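Local atomic coordinates of HRDC domain-containing protein (Bifidobacterium adolescentis ATCC 15703, PDB entry 3CYM), a protein that is uncharacterised but probably binds nucleic acid and removes nucleotides from its 3' end, as ribonuclease D-like exonucleases do. Residues Leu10-Val20 with Arg163-Glu174; Ile123-Lys131 with Thr380-Ile388. All coordinates share one frame; numbering follows the deposited sequence.

Interaction 1 (Leu10-Val20 with Arg163-Glu174); sequences LAEPREGVPNV and RDWRNYAALDVE. With NA (sodium ion), chain B.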
loop_
_atom_site.group_PDB
_atom_site.type_symbol
_atom_site.label_atom_id
_atom_site.label_comp_id
_atom_site.label_asym_id
_atom_site.label_seq_id
_atom_site.Cartn_x
_atom_site.Cartn_y
_atom_site.Cartn_z
ATOM N N LEU A 10 22.093 -1.904 14.415
ATOM C CA LEU A 10 22.301 -0.485 14.199
ATOM C C LEU A 10 21.186 0.243 14.940
ATOM O O LEU A 10 20.035 0.255 14.492
ATOM C CB LEU A 10 22.284 -0.169 12.705
ATOM C CG LEU A 10 22.697 1.227 12.238
ATOM C CD1 LEU A 10 24.135 1.525 12.573
ATOM C CD2 LEU A 10 22.486 1.377 10.740
ATOM N N ALA A 11 21.538 0.812 16.095
ATOM C CA ALA A 11 20.588 1.487 16.995
ATOM C C ALA A 11 20.234 2.913 16.574
ATOM O O ALA A 11 19.123 3.374 16.822
ATOM C CB ALA A 11 21.130 1.486 18.425
ATOM N N GLU A 12 21.196 3.615 15.976
ATOM C CA GLU A 12 21.004 4.982 15.482
ATOM C C GLU A 12 21.767 5.161 14.163
ATOM O O GLU A 12 22.666 4.371 13.877
ATOM C CB GLU A 12 21.532 5.999 16.497
ATOM C CG GLU A 12 20.849 5.996 17.857
ATOM C CD GLU A 12 21.025 7.302 18.605
ATOM O OE1 GLU A 12 21.835 8.147 18.154
ATOM O OE2 GLU A 12 20.334 7.486 19.634
ATOM N N PRO A 13 21.414 6.190 13.350
ATOM C CA PRO A 13 22.239 6.531 12.191
ATOM C C PRO A 13 23.638 6.973 12.591
ATOM O O PRO A 13 23.850 7.412 13.733
ATOM C CB PRO A 13 21.490 7.717 11.569
ATOM C CG PRO A 13 20.116 7.556 12.004
ATOM C CD PRO A 13 20.227 7.064 13.410
ATOM N N ARG A 14 24.575 6.858 11.650
ATOM C CA ARG A 14 25.976 7.222 11.870
ATOM C C ARG A 14 26.118 8.708 12.175
ATOM O O ARG A 14 26.966 9.106 12.965
ATOM C CB ARG A 14 26.834 6.852 10.653
ATOM C CG ARG A 14 26.764 5.380 10.263
ATOM C CD ARG A 14 27.430 5.120 8.923
ATOM N NE ARG A 14 26.567 4.332 8.043
ATOM C CZ ARG A 14 25.919 4.829 6.992
ATOM N NH1 ARG A 14 26.040 6.112 6.683
ATOM N NH2 ARG A 14 25.149 4.046 6.251
ATOM N N GLU A 15 25.259 9.515 11.562
ATOM C CA GLU A 15 25.294 10.965 11.725
ATOM C C GLU A 15 24.461 11.438 12.913
ATOM O O GLU A 15 24.429 12.630 13.223
ATOM C CB GLU A 15 24.816 11.646 10.435
ATOM C CG GLU A 15 25.922 12.232 9.552
ATOM C CD GLU A 15 27.018 11.240 9.183
ATOM O OE1 GLU A 15 28.200 11.640 9.217
ATOM O OE2 GLU A 15 26.708 10.073 8.853
ATOM N N GLY A 16 23.796 10.497 13.579
ATOM C CA GLY A 16 22.960 10.800 14.728
ATOM C C GLY A 16 21.509 10.966 14.331
ATOM O O GLY A 16 21.168 10.941 13.142
ATOM N N VAL A 17 20.658 11.140 15.339
ATOM C CA VAL A 17 19.226 11.354 15.141
ATOM C C VAL A 17 18.995 12.799 14.682
ATOM O O VAL A 17 19.339 13.741 15.398
ATOM C CB VAL A 17 18.429 11.059 16.431
ATOM C CG1 VAL A 17 16.945 10.978 16.137
ATOM C CG2 VAL A 17 18.897 9.761 17.049
ATOM N N PRO A 18 18.437 12.974 13.469
ATOM C CA PRO A 18 18.168 14.300 12.908
ATOM C C PRO A 18 17.004 15.019 13.582
ATOM O O PRO A 18 16.135 14.379 14.170
ATOM C CB PRO A 18 17.812 14.006 11.442
ATOM C CG PRO A 18 18.093 12.570 11.233
ATOM C CD PRO A 18 18.038 11.901 12.550
ATOM N N ASN A 19 17.010 16.349 13.496
ATOM C CA ASN A 19 15.864 17.158 13.866
ATOM C C ASN A 19 14.920 17.195 12.684
ATOM O O ASN A 19 15.346 17.049 11.539
ATOM C CB ASN A 19 16.280 18.590 14.208
ATOM C CG ASN A 19 17.277 18.665 15.345
ATOM O OD1 ASN A 19 17.465 17.708 16.097
ATOM N ND2 ASN A 19 17.920 19.819 15.481
ATOM N N VAL A 20 13.642 17.390 12.958
ATOM C CA VAL A 20 12.650 17.506 11.899
ATOM C C VAL A 20 12.790 18.863 11.181
ATOM O O VAL A 20 13.068 19.888 11.806
ATOM C CB VAL A 20 11.210 17.223 12.437
ATOM C CG1 VAL A 20 10.848 18.172 13.561
ATOM C CG2 VAL A 20 10.162 17.250 11.327
ATOM N N ARG A 163 11.909 11.590 19.948
ATOM C CA ARG A 163 13.248 11.302 19.451
ATOM C C ARG A 163 13.405 9.864 18.939
ATOM O O ARG A 163 14.106 9.637 17.961
ATOM C CB ARG A 163 14.315 11.629 20.505
ATOM C CG ARG A 163 15.737 11.718 19.933
ATOM C CD ARG A 163 16.769 12.123 20.969
ATOM N NE ARG A 163 18.059 11.500 20.679
ATOM C CZ ARG A 163 19.080 12.097 20.069
ATOM N NH1 ARG A 163 20.201 11.417 19.858
ATOM N NH2 ARG A 163 18.995 13.363 19.674
ATOM N N ASP A 164 12.747 8.912 19.598
ATOM C CA ASP A 164 12.755 7.504 19.176
ATOM C C ASP A 164 12.135 7.297 17.796
ATOM O O ASP A 164 12.660 6.510 16.986
ATOM C CB ASP A 164 12.007 6.630 20.183
ATOM C CG ASP A 164 12.744 6.481 21.498
ATOM O OD1 ASP A 164 13.958 6.170 21.482
ATOM O OD2 ASP A 164 12.095 6.661 22.551
ATOM N N TRP A 165 11.035 8.015 17.540
ATOM C CA TRP A 165 10.296 7.956 16.272
ATOM C C TRP A 165 11.113 8.572 15.143
ATOM O O TRP A 165 11.158 8.026 14.032
ATOM C CB TRP A 165 8.969 8.710 16.381
ATOM C CG TRP A 165 7.934 8.101 17.293
ATOM C CD1 TRP A 165 8.139 7.197 18.298
ATOM C CD2 TRP A 165 6.535 8.402 17.306
ATOM N NE1 TRP A 165 6.948 6.901 18.922
ATOM C CE2 TRP A 165 5.948 7.630 18.335
ATOM C CE3 TRP A 165 5.715 9.242 16.536
ATOM C CZ2 TRP A 165 4.578 7.676 18.619
ATOM C CZ3 TRP A 165 4.364 9.283 16.810
ATOM C CH2 TRP A 165 3.804 8.511 17.850
ATOM N N ARG A 166 11.733 9.721 15.433
ATOM C CA ARG A 166 12.629 10.390 14.492
ATOM C C ARG A 166 13.789 9.468 14.135
ATOM O O ARG A 166 14.218 9.426 12.996
ATOM C CB ARG A 166 13.158 11.706 15.074
ATOM C CG ARG A 166 12.178 12.876 14.982
ATOM C CD ARG A 166 12.854 14.211 15.278
ATOM N NE ARG A 166 13.018 14.458 16.712
ATOM C CZ ARG A 166 14.171 14.372 17.373
ATOM N NH1 ARG A 166 15.288 14.042 16.740
ATOM N NH2 ARG A 166 14.208 14.619 18.676
ATOM N N ASN A 167 14.276 8.733 15.135
ATOM C CA ASN A 167 15.337 7.737 14.964
ATOM C C ASN A 167 14.918 6.576 14.053
ATOM O O ASN A 167 15.681 6.177 13.156
ATOM C CB ASN A 167 15.803 7.222 16.333
ATOM C CG ASN A 167 16.983 6.296 16.237
ATOM O OD1 ASN A 167 17.955 6.584 15.549
ATOM N ND2 ASN A 167 16.909 5.174 16.935
ATOM N N TYR A 168 13.710 6.054 14.282
ATOM C CA TYR A 168 13.107 5.034 13.417
ATOM C C TYR A 168 13.004 5.509 11.972
ATOM O O TYR A 168 13.354 4.776 11.049
ATOM C CB TYR A 168 11.713 4.626 13.934
ATOM C CG TYR A 168 10.925 3.718 12.993
ATOM C CD1 TYR A 168 10.995 2.322 13.108
ATOM C CD2 TYR A 168 10.096 4.252 11.999
ATOM C CE1 TYR A 168 10.268 1.484 12.247
ATOM C CE2 TYR A 168 9.375 3.427 11.133
ATOM C CZ TYR A 168 9.461 2.048 11.265
ATOM O OH TYR A 168 8.743 1.241 10.404
ATOM N N ALA A 169 12.500 6.728 11.785
ATOM C CA ALA A 169 12.274 7.285 10.463
ATOM C C ALA A 169 13.588 7.550 9.720
ATOM O O ALA A 169 13.676 7.345 8.507
ATOM C CB ALA A 169 11.449 8.547 10.564
ATOM N N ALA A 170 14.600 7.983 10.466
ATOM C CA ALA A 170 15.947 8.155 9.936
ATOM C C ALA A 170 16.582 6.820 9.555
ATOM O O ALA A 170 17.141 6.686 8.465
ATOM C CB ALA A 170 16.805 8.868 10.933
ATOM N N LEU A 171 16.479 5.831 10.442
ATOM C CA LEU A 171 17.049 4.509 10.180
ATOM C C LEU A 171 16.468 3.812 8.948
ATOM O O LEU A 171 17.146 3.003 8.324
ATOM C CB LEU A 171 16.986 3.602 11.421
ATOM C CG LEU A 171 18.089 3.856 12.462
ATOM C CD1 LEU A 171 17.722 3.174 13.778
ATOM C CD2 LEU A 171 19.470 3.402 11.984
ATOM N N ASP A 172 15.234 4.158 8.584
ATOM C CA ASP A 172 14.598 3.609 7.387
ATOM C C ASP A 172 15.146 4.086 6.029
ATOM O O ASP A 172 14.943 3.408 5.014
ATOM C CB ASP A 172 13.085 3.817 7.452
ATOM C CG ASP A 172 12.359 2.626 8.032
ATOM O OD1 ASP A 172 13.008 1.675 8.522
ATOM O OD2 ASP A 172 11.108 2.635 7.984
ATOM N N VAL A 173 15.824 5.236 6.006
ATOM C CA VAL A 173 16.552 5.703 4.805
ATOM C C VAL A 173 18.077 5.602 4.928
ATOM O O VAL A 173 18.783 5.758 3.939
ATOM C CB VAL A 173 16.190 7.148 4.394
ATOM C CG1 VAL A 173 14.749 7.244 3.999
ATOM C CG2 VAL A 173 16.527 8.137 5.499
ATOM N N GLU A 174 18.557 5.324 6.140
ATOM C CA GLU A 174 19.989 5.278 6.494
ATOM C C GLU A 174 20.863 4.319 5.666
ATOM O O GLU A 174 22.035 4.610 5.418
ATOM C CB GLU A 174 20.122 4.989 8.005
ATOM C CG GLU A 174 21.516 4.619 8.584
ATOM C CD GLU A 174 22.525 5.768 8.605
ATOM O OE1 GLU A 174 22.185 6.896 8.184
ATOM O OE2 GLU A 174 23.680 5.536 9.037
HETATM NA NA NA B . 9.005 3.246 6.851
HETATM O O HOH W 1 24.253 8.562 8.880
HETATM O O HOH W 2 17.743 15.249 17.000
HETATM O O HOH W 3 7.471 2.385 8.601
HETATM O O HOH W 4 8.932 1.872 4.933
HETATM O O HOH W 5 6.971 3.791 5.783
#

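Interaction 2 (Ile123-Lys131 with Thr380-Ile388); sequences IAARLLGLK and TRTPVEIVI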
loop_
_atom_site.group_PDB
_atom_site.type_symbol
_atom_site.label_atom_id
_atom_site.label_comp_id
_atom_site.label_asym_id
_atom_site.label_seq_id
_atom_site.Cartn_x
_atom_site.Cartn_y
_atom_site.Cartn_z
ATOM N N ILE A 123 11.495 -4.937 -4.766
ATOM C CA ILE A 123 11.388 -5.612 -6.061
ATOM C C ILE A 123 12.656 -6.404 -6.410
ATOM O O ILE A 123 12.580 -7.579 -6.795
ATOM C CB ILE A 123 10.988 -4.615 -7.177
ATOM C CG1 ILE A 123 9.532 -4.173 -6.980
ATOM C CG2 ILE A 123 11.204 -5.220 -8.557
ATOM C CD1 ILE A 123 9.014 -3.195 -8.019
ATOM N N ALA A 124 13.813 -5.762 -6.239
ATOM C CA ALA A 124 15.119 -6.401 -6.418
ATOM C C ALA A 124 15.333 -7.620 -5.513
ATOM O O ALA A 124 15.817 -8.648 -5.974
ATOM C CB ALA A 124 16.232 -5.389 -6.216
ATOM N N ALA A 125 14.951 -7.521 -4.244
ATOM C CA ALA A 125 15.079 -8.658 -3.315
ATOM C C ALA A 125 14.275 -9.886 -3.742
ATOM O O ALA A 125 14.760 -11.008 -3.628
ATOM C CB ALA A 125 14.702 -8.242 -1.901
ATOM N N ARG A 126 13.062 -9.654 -4.242
ATOM C CA ARG A 126 12.151 -10.703 -4.728
ATOM C C ARG A 126 12.714 -11.413 -5.953
ATOM O O ARG A 126 12.732 -12.641 -6.032
ATOM C CB ARG A 126 10.802 -10.104 -5.143
ATOM C CG ARG A 126 10.126 -9.208 -4.145
ATOM C CD ARG A 126 9.389 -9.989 -3.111
ATOM N NE ARG A 126 8.098 -10.504 -3.557
ATOM C CZ ARG A 126 7.846 -11.783 -3.823
ATOM N NH1 ARG A 126 6.634 -12.150 -4.218
ATOM N NH2 ARG A 126 8.798 -12.696 -3.705
ATOM N N LEU A 127 13.162 -10.621 -6.930
ATOM C CA LEU A 127 13.811 -11.163 -8.142
ATOM C C LEU A 127 15.025 -12.023 -7.793
ATOM O O LEU A 127 15.234 -13.075 -8.392
ATOM C CB LEU A 127 14.226 -10.046 -9.099
ATOM C CG LEU A 127 13.146 -9.363 -9.948
ATOM C CD1 LEU A 127 13.687 -8.036 -10.411
ATOM C CD2 LEU A 127 12.739 -10.209 -11.141
ATOM N N LEU A 128 15.792 -11.571 -6.800
ATOM C CA LEU A 128 16.940 -12.292 -6.241
ATOM C C LEU A 128 16.552 -13.561 -5.482
ATOM O O LEU A 128 17.408 -14.383 -5.157
ATOM C CB LEU A 128 17.716 -11.366 -5.300
ATOM C CG LEU A 128 19.045 -10.746 -5.742
ATOM C CD1 LEU A 128 19.215 -10.770 -7.252
ATOM C CD2 LEU A 128 19.160 -9.323 -5.204
ATOM N N GLY A 129 15.271 -13.695 -5.167
ATOM C CA GLY A 129 14.768 -14.900 -4.541
ATOM C C GLY A 129 14.635 -14.809 -3.039
ATOM O O GLY A 129 14.389 -15.823 -2.391
ATOM N N LEU A 130 14.791 -13.608 -2.478
ATOM C CA LEU A 130 14.622 -13.419 -1.029
ATOM C C LEU A 130 13.183 -13.605 -0.581
ATOM O O LEU A 130 12.291 -12.800 -0.872
ATOM C CB LEU A 130 15.173 -12.086 -0.513
ATOM C CG LEU A 130 16.677 -11.834 -0.424
ATOM C CD1 LEU A 130 16.915 -10.904 0.752
ATOM C CD2 LEU A 130 17.486 -13.107 -0.258
ATOM N N LYS A 131 13.005 -14.704 0.134
ATOM C CA LYS A 131 11.744 -15.190 0.674
ATOM C C LYS A 131 11.091 -14.303 1.750
ATOM O O LYS A 131 9.864 -14.211 1.825
ATOM C CB LYS A 131 11.998 -16.598 1.209
ATOM C CG LYS A 131 13.507 -17.000 1.271
ATOM C CD LYS A 131 14.274 -16.389 2.467
ATOM C CE LYS A 131 15.762 -16.716 2.408
ATOM N NZ LYS A 131 16.443 -16.155 1.203
ATOM N N THR A 380 15.305 -20.566 -13.021
ATOM C CA THR A 380 15.862 -19.217 -12.890
ATOM C C THR A 380 15.991 -18.751 -11.432
ATOM O O THR A 380 16.535 -17.678 -11.183
ATOM C CB THR A 380 15.036 -18.170 -13.680
ATOM O OG1 THR A 380 13.762 -17.990 -13.050
ATOM C CG2 THR A 380 14.841 -18.606 -15.144
ATOM N N ARG A 381 15.500 -19.562 -10.488
ATOM C CA ARG A 381 15.494 -19.237 -9.050
ATOM C C ARG A 381 14.842 -17.875 -8.749
ATOM O O ARG A 381 15.416 -17.007 -8.086
ATOM C CB ARG A 381 16.893 -19.390 -8.435
ATOM C CG ARG A 381 17.083 -20.710 -7.705
ATOM C CD ARG A 381 18.460 -21.303 -7.949
ATOM N NE ARG A 381 18.485 -22.113 -9.168
ATOM C CZ ARG A 381 18.180 -23.411 -9.228
ATOM N NH1 ARG A 381 18.235 -24.053 -10.393
ATOM N NH2 ARG A 381 17.825 -24.073 -8.131
ATOM N N THR A 382 13.630 -17.721 -9.272
ATOM C CA THR A 382 12.809 -16.536 -9.115
ATOM C C THR A 382 11.481 -17.051 -8.553
ATOM O O THR A 382 11.009 -18.086 -9.002
ATOM C CB THR A 382 12.574 -15.876 -10.492
ATOM O OG1 THR A 382 13.807 -15.821 -11.222
ATOM C CG2 THR A 382 12.018 -14.468 -10.354
ATOM N N PRO A 383 10.909 -16.383 -7.524
ATOM C CA PRO A 383 9.584 -16.777 -7.039
ATOM C C PRO A 383 8.554 -16.796 -8.168
ATOM O O PRO A 383 8.555 -15.905 -9.023
ATOM C CB PRO A 383 9.247 -15.698 -6.008
ATOM C CG PRO A 383 10.561 -15.215 -5.536
ATOM C CD PRO A 383 11.461 -15.277 -6.731
ATOM N N VAL A 384 7.707 -17.825 -8.176
ATOM C CA VAL A 384 6.754 -18.058 -9.272
ATOM C C VAL A 384 5.792 -16.874 -9.504
ATOM O O VAL A 384 5.451 -16.557 -10.643
ATOM C CB VAL A 384 6.035 -19.440 -9.112
ATOM C CG1 VAL A 384 5.237 -19.511 -7.822
ATOM C CG2 VAL A 384 5.159 -19.756 -10.317
ATOM N N GLU A 385 5.423 -16.192 -8.420
ATOM C CA GLU A 385 4.539 -15.033 -8.520
ATOM C C GLU A 385 5.248 -13.816 -9.103
ATOM O O GLU A 385 4.588 -12.936 -9.642
ATOM C CB GLU A 385 3.860 -14.705 -7.178
ATOM C CG GLU A 385 4.708 -13.968 -6.134
ATOM C CD GLU A 385 3.930 -13.686 -4.842
ATOM O OE1 GLU A 385 2.728 -14.013 -4.778
ATOM O OE2 GLU A 385 4.523 -13.137 -3.888
ATOM N N ILE A 386 6.579 -13.795 -9.016
ATOM C CA ILE A 386 7.415 -12.707 -9.559
ATOM C C ILE A 386 7.715 -12.914 -11.060
ATOM O O ILE A 386 7.727 -11.948 -11.834
ATOM C CB ILE A 386 8.711 -12.524 -8.694
ATOM C CG1 ILE A 386 8.350 -11.957 -7.317
ATOM C CG2 ILE A 386 9.764 -11.625 -9.359
ATOM C CD1 ILE A 386 7.808 -10.497 -7.322
ATOM N N VAL A 387 7.927 -14.175 -11.457
ATOM C CA VAL A 387 8.125 -14.576 -12.866
ATOM C C VAL A 387 7.034 -13.994 -13.780
ATOM O O VAL A 387 7.331 -13.428 -14.836
ATOM C CB VAL A 387 8.183 -16.132 -13.008
ATOM C CG1 VAL A 387 8.226 -16.550 -14.458
ATOM C CG2 VAL A 387 9.395 -16.690 -12.298
ATOM N N ILE A 388 5.780 -14.138 -13.350
ATOM C CA ILE A 388 4.623 -13.481 -13.956
ATOM C C ILE A 388 3.492 -13.492 -12.931
ATOM O O ILE A 388 3.412 -14.420 -12.118
ATOM C CB ILE A 388 4.193 -14.143 -15.307
ATOM C CG1 ILE A 388 3.103 -13.313 -16.008
ATOM C CG2 ILE A 388 3.816 -15.620 -15.116
ATOM C CD1 ILE A 388 3.062 -13.485 -17.489
HETATM O O HOH W 6 6.538 -14.824 -2.932
#

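Interaction 1 (Leu10-Val20 with Arg163-Glu174)
Glu174 OE2 takes a nearly straight bond from the backbone N of Arg14 (3.1 Å, 172°), which arrives from above the carboxylate plane. As modelled in one of its two conformers, the Arg14 guanidinium lays its face over the same oxygen, a contact of charges alone, while its NH2 reaches Glu178. With CG turned opposite the backbone N (chi1 168°), the Glu174 chain then bends at chi2, bringing the carboxylate against Pro13 CB; OE1 has Lys63 and a water. A leucine here would probably leave the Arg14 amide and Lys63 without their carboxylate mate. Back along the helix, Leu171 CD2 packs on Leu10 CD2 (3.8 Å), and Asn167 ND2 gives an almost linear bond to Ala11 O (2.9 Å), the oxygen lying in the Asn167 amide plane. Ala170 CB touches Pro13 CG and Pro18 CD (3.7 Å each), and Val17 CG2 lies over one face of the Arg163 guanidinium, off its centre. In the conformer modelled, Arg166 NH1 bonds Pro18 O (2.7 Å). Asn167 OD1, buried against Pro13 CD, has no polar partner. Asp172 binds sodium with Asp44 and Glu46; thus the loop grips a metal-bearing helix through prolines, an amide, an arginine and a paired carboxylate.

Interaction 2 (Ile123-Lys131 with Thr380-Ile388)
The Arg126 guanidinium, in the conformer modelled here, has Ile386 CG1 centred over one face, 3.4 Å above its plane, and the carboxylate of Glu385 at its edge. The two planes stand 66° apart. Arg126 NH1 and Glu385 OE2 form a salt bridge, but both side chains were deposited in two conformers and the modelled separation is too short to trust in detail. A water also donates to OE2. Beyond these partners, Arg126 makes a cation-pi contact with Phe133. Its CB packs on Ile386 CD1, and bends at chi2 and chi3 (-81° and -79°) bring NE back to the same methyl and NH2 to 3.6 Å from Pro383 CG. On the other branch of the isoleucine, CG2 meets Leu127 CD2 at 3.7 Å, the two side chains crossing at about a right angle. Pro383, the N-cap of helix 384-387, presses CD against Arg126 O (3.0 Å), the carbonyl that also accepts Gly129 N in the Schellman motif ending helix 121-127. Gly129 offers only its CA to Pro383 CD (4.0 Å); a side chain here would be jammed against Leu128 O and come close to Arg381 O. Lys192 bonds to both Leu127 O and Thr380 O, bridging the segments. The contact joins the exonuclease domain to the C-terminal HRDC-like domain by apolar packing around an arginine whose charge is met at its edge by Glu385.

From the N terminus, the chain passes first through 10-20, between strands 8-9 and 20-21, then through 123-131, 163-174 and finally 380-388. The two contacts therefore cross: 123-131 lies in the loop that interaction 1 closes, and 163-174 in the one closed by interaction 2. The first loop carries most of the exonuclease sheet, and its closure is internal to that domain. The second is far longer and mostly helical, takes in the HRDC domain, and brings the C-terminal domain back to the exonuclease fold. The centres of interactions 1 and 2 are about 30 Å apart, and their nearest atoms about 13 Å, so the contacts do not touch.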